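Local atomic coordinates of DUF5624 domain-containing protein (Legionella pneumophila subsp. pneumophila, PDB entry 4JX2), a protein that is of unknown function but is probably secreted, combining alpha helices with a small mixed beta sheet. Residues Ile83-Leu96 with Val304-Tyr318. Numbering follows the deposited sequence.
Sequences INSTLYIYNSDRQL and VKPSLGAQELTQADY. With SO4 (sulfate ion), chain E.
The ring of Y90 lies between two leucines: CD1 of L96 rests on one face and the isobutyl group of L313 on the other, with L313 CD2 3.8 Å from the centroid of the Y90 ring. The backbone of 309-311 runs along the edge of this ring, where the phenol oxygen is used twice. It donates to A310 O, in the carbonyl plane and on a lone pair, with Y90 OH 2.7 Å from A310 O, and it accepts from G309 N. Nearby, Y88 has T86 CG2 on one face and L308 CG on the other. L308 swings its CG opposite the backbone nitrogen (chi1 -172°), and its branch then spans Y88 and I83, L308 CD2 meeting I83 CG2 at 3.6 Å.

Farther along, CG of R94 sits over a face of Y318, in the first turn of helix 315-339. The arginine chain bends at chi3 (-80°), which turns the guanidinium toward the loop leading into that helix: R94 NH1 reaches L313 O at 2.8 Å, nearly in the guanidinium plane, and makes a salt bridge with E312 OE1. Backbone pairing continues at this end, through L313 N to R94 O (2.9 Å) and L96 N to Q311 O (2.8 Å), on either side of the single Q95-E312 bridge. At the helix start, T314 is the N-cap, its OG1 accepting from D317 N, and a sulfate, probably from the crystallisation liquor, accepts from Q315 N.

The contact thus illustrates how an irregular loop can be fitted over a sheet face extending from strand 86-90 to strand 79-84. Apolar groups sandwich the rings of Y88 and Y90, while a tyrosine hydroxyl and a guanidinium satisfy loop carbonyls. The helix N-terminus, with R94 NH1 close by, gives the sulfate a place to sit, although E312 probably offsets part of the arginine's charge locally.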
loop_
_atom_site.group_PDB
_atom_site.type_symbol
_atom_site.label_atom_id
_atom_site.label_comp_id
_atom_site.label_asym_id
_atom_site.label_seq_id
_atom_site.Cartn_x
_atom_site.Cartn_y
_atom_site.Cartn_z
ATOM N N ILE A 83 -0.808 3.564 14.555
ATOM C CA ILE A 83 0.503 3.958 14.059
ATOM C C ILE A 83 1.556 3.051 14.666
ATOM O O ILE A 83 1.738 3.030 15.888
ATOM C CB ILE A 83 0.766 5.478 14.305
ATOM C CG1 ILE A 83 -0.272 6.318 13.498
ATOM C CG2 ILE A 83 2.233 5.853 13.933
ATOM C CD1 ILE A 83 -0.268 7.767 13.710
ATOM N N ASN A 84 2.258 2.306 13.773
ATOM C CA ASN A 84 3.302 1.323 14.060
ATOM C C ASN A 84 2.690 0.126 14.782
ATOM O O ASN A 84 2.093 -0.703 14.106
ATOM C CB ASN A 84 4.480 1.939 14.827
ATOM C CG ASN A 84 5.381 2.773 13.954
ATOM O OD1 ASN A 84 5.690 2.413 12.815
ATOM N ND2 ASN A 84 5.860 3.889 14.489
ATOM N N SER A 85 2.772 0.044 16.137
ATOM C CA SER A 85 2.159 -1.067 16.887
ATOM C C SER A 85 1.056 -0.574 17.846
ATOM O O SER A 85 0.313 -1.386 18.401
ATOM C CB SER A 85 3.224 -1.831 17.670
ATOM O OG SER A 85 4.230 -2.348 16.819
ATOM N N THR A 86 0.951 0.754 18.041
ATOM C CA THR A 86 0.042 1.344 19.008
ATOM C C THR A 86 -1.196 1.967 18.385
ATOM O O THR A 86 -1.133 2.541 17.301
ATOM C CB THR A 86 0.819 2.418 19.807
ATOM O OG1 THR A 86 2.023 1.846 20.311
ATOM C CG2 THR A 86 0.016 3.027 20.967
ATOM N N LEU A 87 -2.322 1.874 19.110
ATOM C CA LEU A 87 -3.552 2.579 18.821
ATOM C C LEU A 87 -3.599 3.836 19.679
ATOM O O LEU A 87 -3.471 3.739 20.909
ATOM C CB LEU A 87 -4.823 1.744 19.052
ATOM C CG LEU A 87 -6.143 2.566 18.933
ATOM C CD1 LEU A 87 -6.283 3.234 17.564
ATOM C CD2 LEU A 87 -7.339 1.726 19.194
ATOM N N TYR A 88 -3.798 5.009 19.039
ATOM C CA TYR A 88 -3.987 6.287 19.735
ATOM C C TYR A 88 -5.346 6.873 19.377
ATOM O O TYR A 88 -5.699 6.938 18.193
ATOM C CB TYR A 88 -2.906 7.317 19.407
ATOM C CG TYR A 88 -1.487 6.812 19.453
ATOM C CD1 TYR A 88 -0.906 6.207 18.340
ATOM C CD2 TYR A 88 -0.684 7.034 20.570
ATOM C CE1 TYR A 88 0.421 5.785 18.358
ATOM C CE2 TYR A 88 0.647 6.613 20.602
ATOM C CZ TYR A 88 1.195 5.993 19.490
ATOM O OH TYR A 88 2.494 5.545 19.517
ATOM N N ILE A 89 -6.103 7.310 20.385
ATOM C CA ILE A 89 -7.362 8.014 20.178
ATOM C C ILE A 89 -7.193 9.406 20.789
ATOM O O ILE A 89 -6.822 9.529 21.964
ATOM C CB ILE A 89 -8.643 7.281 20.689
ATOM C CG1 ILE A 89 -8.756 5.847 20.085
ATOM C CG2 ILE A 89 -9.912 8.130 20.392
ATOM C CD1 ILE A 89 -9.843 4.931 20.681
ATOM N N TYR A 90 -7.448 10.438 19.963
ATOM C CA TYR A 90 -7.417 11.862 20.308
ATOM C C TYR A 90 -8.764 12.513 20.003
ATOM O O TYR A 90 -9.365 12.249 18.955
ATOM C CB TYR A 90 -6.296 12.599 19.549
ATOM C CG TYR A 90 -4.910 12.339 20.100
ATOM C CD1 TYR A 90 -4.415 13.077 21.175
ATOM C CD2 TYR A 90 -4.082 11.366 19.536
ATOM C CE1 TYR A 90 -3.134 12.844 21.685
ATOM C CE2 TYR A 90 -2.812 11.103 20.060
ATOM C CZ TYR A 90 -2.344 11.849 21.133
ATOM O OH TYR A 90 -1.097 11.622 21.651
ATOM N N ASN A 91 -9.239 13.371 20.913
ATOM C CA ASN A 91 -10.502 14.071 20.701
ATOM C C ASN A 91 -10.237 15.389 19.932
ATOM O O ASN A 91 -9.080 15.686 19.605
ATOM C CB ASN A 91 -11.251 14.286 22.036
ATOM C CG ASN A 91 -10.606 15.199 23.084
ATOM O OD1 ASN A 91 -9.675 15.981 22.828
ATOM N ND2 ASN A 91 -11.150 15.168 24.298
ATOM N N SER A 92 -11.313 16.170 19.643
ATOM C CA SER A 92 -11.279 17.464 18.935
ATOM C C SER A 92 -10.406 18.462 19.652
ATOM O O SER A 92 -9.802 19.306 19.007
ATOM C CB SER A 92 -12.682 18.048 18.805
ATOM O OG SER A 92 -13.610 17.060 18.387
ATOM N N ASP A 93 -10.318 18.355 20.978
ATOM C CA ASP A 93 -9.525 19.246 21.815
ATOM C C ASP A 93 -8.042 18.816 21.895
ATOM O O ASP A 93 -7.309 19.332 22.740
ATOM C CB ASP A 93 -10.155 19.335 23.218
ATOM C CG ASP A 93 -11.568 19.905 23.248
ATOM O OD1 ASP A 93 -11.890 20.763 22.384
ATOM O OD2 ASP A 93 -12.341 19.520 24.149
ATOM N N ARG A 94 -7.604 17.898 21.000
ATOM C CA ARG A 94 -6.228 17.381 20.857
ATOM C C ARG A 94 -5.759 16.591 22.083
ATOM O O ARG A 94 -4.554 16.359 22.227
ATOM C CB ARG A 94 -5.224 18.522 20.565
ATOM C CG ARG A 94 -5.574 19.357 19.350
ATOM C CD ARG A 94 -4.574 20.456 19.093
ATOM N NE ARG A 94 -4.801 21.618 19.955
ATOM C CZ ARG A 94 -3.998 21.991 20.946
ATOM N NH1 ARG A 94 -2.898 21.301 21.214
ATOM N NH2 ARG A 94 -4.292 23.051 21.679
ATOM N N GLN A 95 -6.703 16.165 22.955
ATOM C CA GLN A 95 -6.399 15.413 24.181
ATOM C C GLN A 95 -6.430 13.903 23.943
ATOM O O GLN A 95 -7.337 13.388 23.269
ATOM C CB GLN A 95 -7.371 15.778 25.322
ATOM C CG GLN A 95 -7.396 17.262 25.730
ATOM C CD GLN A 95 -6.048 17.832 26.138
ATOM O OE1 GLN A 95 -5.544 18.786 25.527
ATOM N NE2 GLN A 95 -5.449 17.279 27.195
ATOM N N LEU A 96 -5.434 13.198 24.515
ATOM C CA LEU A 96 -5.300 11.741 24.440
ATOM C C LEU A 96 -6.397 11.054 25.269
ATOM O O LEU A 96 -6.535 11.319 26.471
ATOM C CB LEU A 96 -3.909 11.323 24.934
ATOM C CG LEU A 96 -3.530 9.852 24.856
ATOM C CD1 LEU A 96 -3.408 9.350 23.400
ATOM C CD2 LEU A 96 -2.233 9.629 25.551
ATOM N N VAL A 304 5.191 9.899 11.347
ATOM C CA VAL A 304 5.057 9.639 12.782
ATOM C C VAL A 304 5.506 10.975 13.447
ATOM O O VAL A 304 6.692 11.297 13.484
ATOM C CB VAL A 304 5.867 8.393 13.210
ATOM C CG1 VAL A 304 5.761 8.155 14.707
ATOM C CG2 VAL A 304 5.413 7.163 12.432
ATOM N N LYS A 305 4.541 11.804 13.827
ATOM C CA LYS A 305 4.794 13.145 14.361
ATOM C C LYS A 305 5.385 13.144 15.815
ATOM O O LYS A 305 5.172 12.189 16.575
ATOM C CB LYS A 305 3.508 13.979 14.282
ATOM C CG LYS A 305 3.182 14.425 12.870
ATOM C CD LYS A 305 4.193 15.427 12.387
ATOM C CE LYS A 305 4.247 15.507 10.901
ATOM N NZ LYS A 305 5.328 16.423 10.507
ATOM N N PRO A 306 6.147 14.200 16.204
ATOM C CA PRO A 306 6.824 14.174 17.522
ATOM C C PRO A 306 5.910 14.106 18.734
ATOM O O PRO A 306 6.246 13.368 19.657
ATOM C CB PRO A 306 7.640 15.468 17.544
ATOM C CG PRO A 306 7.807 15.842 16.112
ATOM C CD PRO A 306 6.558 15.385 15.414
ATOM N N SER A 307 4.770 14.845 18.748
ATOM C CA SER A 307 3.864 14.833 19.904
ATOM C C SER A 307 2.871 13.637 19.893
ATOM O O SER A 307 1.945 13.607 20.701
ATOM C CB SER A 307 3.121 16.154 20.033
ATOM O OG SER A 307 2.119 16.312 19.046
ATOM N N LEU A 308 3.095 12.631 19.035
ATOM C CA LEU A 308 2.256 11.427 19.003
ATOM C C LEU A 308 2.513 10.627 20.274
ATOM O O LEU A 308 3.669 10.330 20.584
ATOM C CB LEU A 308 2.545 10.587 17.748
ATOM C CG LEU A 308 1.621 9.402 17.460
ATOM C CD1 LEU A 308 0.219 9.860 17.083
ATOM C CD2 LEU A 308 2.184 8.557 16.356
ATOM N N GLY A 309 1.454 10.365 21.033
ATOM C CA GLY A 309 1.569 9.631 22.286
ATOM C C GLY A 309 1.545 10.514 23.513
ATOM O O GLY A 309 1.325 10.009 24.617
ATOM N N ALA A 310 1.756 11.841 23.334
ATOM C CA ALA A 310 1.697 12.826 24.415
ATOM C C ALA A 310 0.240 13.017 24.863
ATOM O O ALA A 310 -0.686 12.664 24.117
ATOM C CB ALA A 310 2.293 14.152 23.957
ATOM N N GLN A 311 0.031 13.583 26.072
ATOM C CA GLN A 311 -1.309 13.831 26.586
ATOM C C GLN A 311 -2.049 14.799 25.650
ATOM O O GLN A 311 -3.257 14.646 25.420
ATOM C CB GLN A 311 -1.260 14.344 28.036
ATOM C CG GLN A 311 -2.619 14.354 28.774
ATOM C CD GLN A 311 -3.504 13.134 28.547
ATOM O OE1 GLN A 311 -3.079 11.975 28.685
ATOM N NE2 GLN A 311 -4.769 13.379 28.204
ATOM N N GLU A 312 -1.296 15.739 25.057
ATOM C CA GLU A 312 -1.822 16.700 24.111
ATOM C C GLU A 312 -0.998 16.683 22.822
ATOM O O GLU A 312 0.235 16.822 22.854
ATOM C CB GLU A 312 -1.832 18.108 24.729
ATOM C CG GLU A 312 -2.584 19.128 23.900
ATOM C CD GLU A 312 -2.406 20.567 24.338
ATOM O OE1 GLU A 312 -1.283 21.103 24.200
ATOM O OE2 GLU A 312 -3.416 21.182 24.748
ATOM N N LEU A 313 -1.690 16.537 21.691
ATOM C CA LEU A 313 -1.092 16.602 20.354
ATOM C C LEU A 313 -0.882 18.093 20.049
ATOM O O LEU A 313 -1.740 18.900 20.422
ATOM C CB LEU A 313 -2.087 15.948 19.359
ATOM C CG LEU A 313 -1.610 14.974 18.263
ATOM C CD1 LEU A 313 -0.712 13.886 18.790
ATOM C CD2 LEU A 313 -2.796 14.313 17.588
ATOM N N THR A 314 0.239 18.493 19.431
ATOM C CA THR A 314 0.417 19.929 19.121
ATOM C C THR A 314 -0.591 20.315 18.042
ATOM O O THR A 314 -1.048 19.437 17.313
ATOM C CB THR A 314 1.865 20.259 18.689
ATOM O OG1 THR A 314 2.150 19.678 17.413
ATOM C CG2 THR A 314 2.897 19.846 19.710
ATOM N N GLN A 315 -0.930 21.595 17.914
ATOM C CA GLN A 315 -1.896 22.006 16.892
ATOM C C GLN A 315 -1.382 21.625 15.492
ATOM O O GLN A 315 -2.163 21.110 14.691
ATOM C CB GLN A 315 -2.243 23.501 16.999
ATOM C CG GLN A 315 -3.548 23.892 16.274
ATOM C CD GLN A 315 -4.812 23.324 16.896
ATOM O OE1 GLN A 315 -5.186 23.658 18.024
ATOM N NE2 GLN A 315 -5.519 22.476 16.156
ATOM N N ALA A 316 -0.058 21.768 15.251
ATOM C CA ALA A 316 0.599 21.382 13.997
ATOM C C ALA A 316 0.451 19.871 13.723
ATOM O O ALA A 316 0.078 19.487 12.611
ATOM C CB ALA A 316 2.076 21.760 14.033
ATOM N N ASP A 317 0.728 19.025 14.736
ATOM C CA ASP A 317 0.635 17.569 14.612
ATOM C C ASP A 317 -0.814 17.126 14.483
ATOM O O ASP A 317 -1.083 16.193 13.734
ATOM C CB ASP A 317 1.315 16.875 15.801
ATOM C CG ASP A 317 2.820 17.043 15.824
ATOM O OD1 ASP A 317 3.369 17.653 14.876
ATOM O OD2 ASP A 317 3.459 16.534 16.766
ATOM N N TYR A 318 -1.745 17.792 15.191
ATOM C CA TYR A 318 -3.162 17.473 15.091
ATOM C C TYR A 318 -3.665 17.813 13.669
ATOM O O TYR A 318 -4.278 16.957 13.020
ATOM C CB TYR A 318 -3.994 18.198 16.171
ATOM C CG TYR A 318 -5.488 17.942 16.067
ATOM C CD1 TYR A 318 -6.059 16.789 16.603
ATOM C CD2 TYR A 318 -6.327 18.851 15.430
ATOM C CE1 TYR A 318 -7.431 16.548 16.506
ATOM C CE2 TYR A 318 -7.700 18.618 15.319
ATOM C CZ TYR A 318 -8.250 17.466 15.860
ATOM O OH TYR A 318 -9.605 17.235 15.752
HETATM S S SO4 E . 0.690 23.878 20.476
HETATM O O1 SO4 E . 0.199 25.224 20.784
HETATM O O2 SO4 E . 0.851 23.745 19.020
HETATM O O3 SO4 E . 1.975 23.639 21.147
HETATM O O4 SO4 E . -0.279 22.897 20.962
#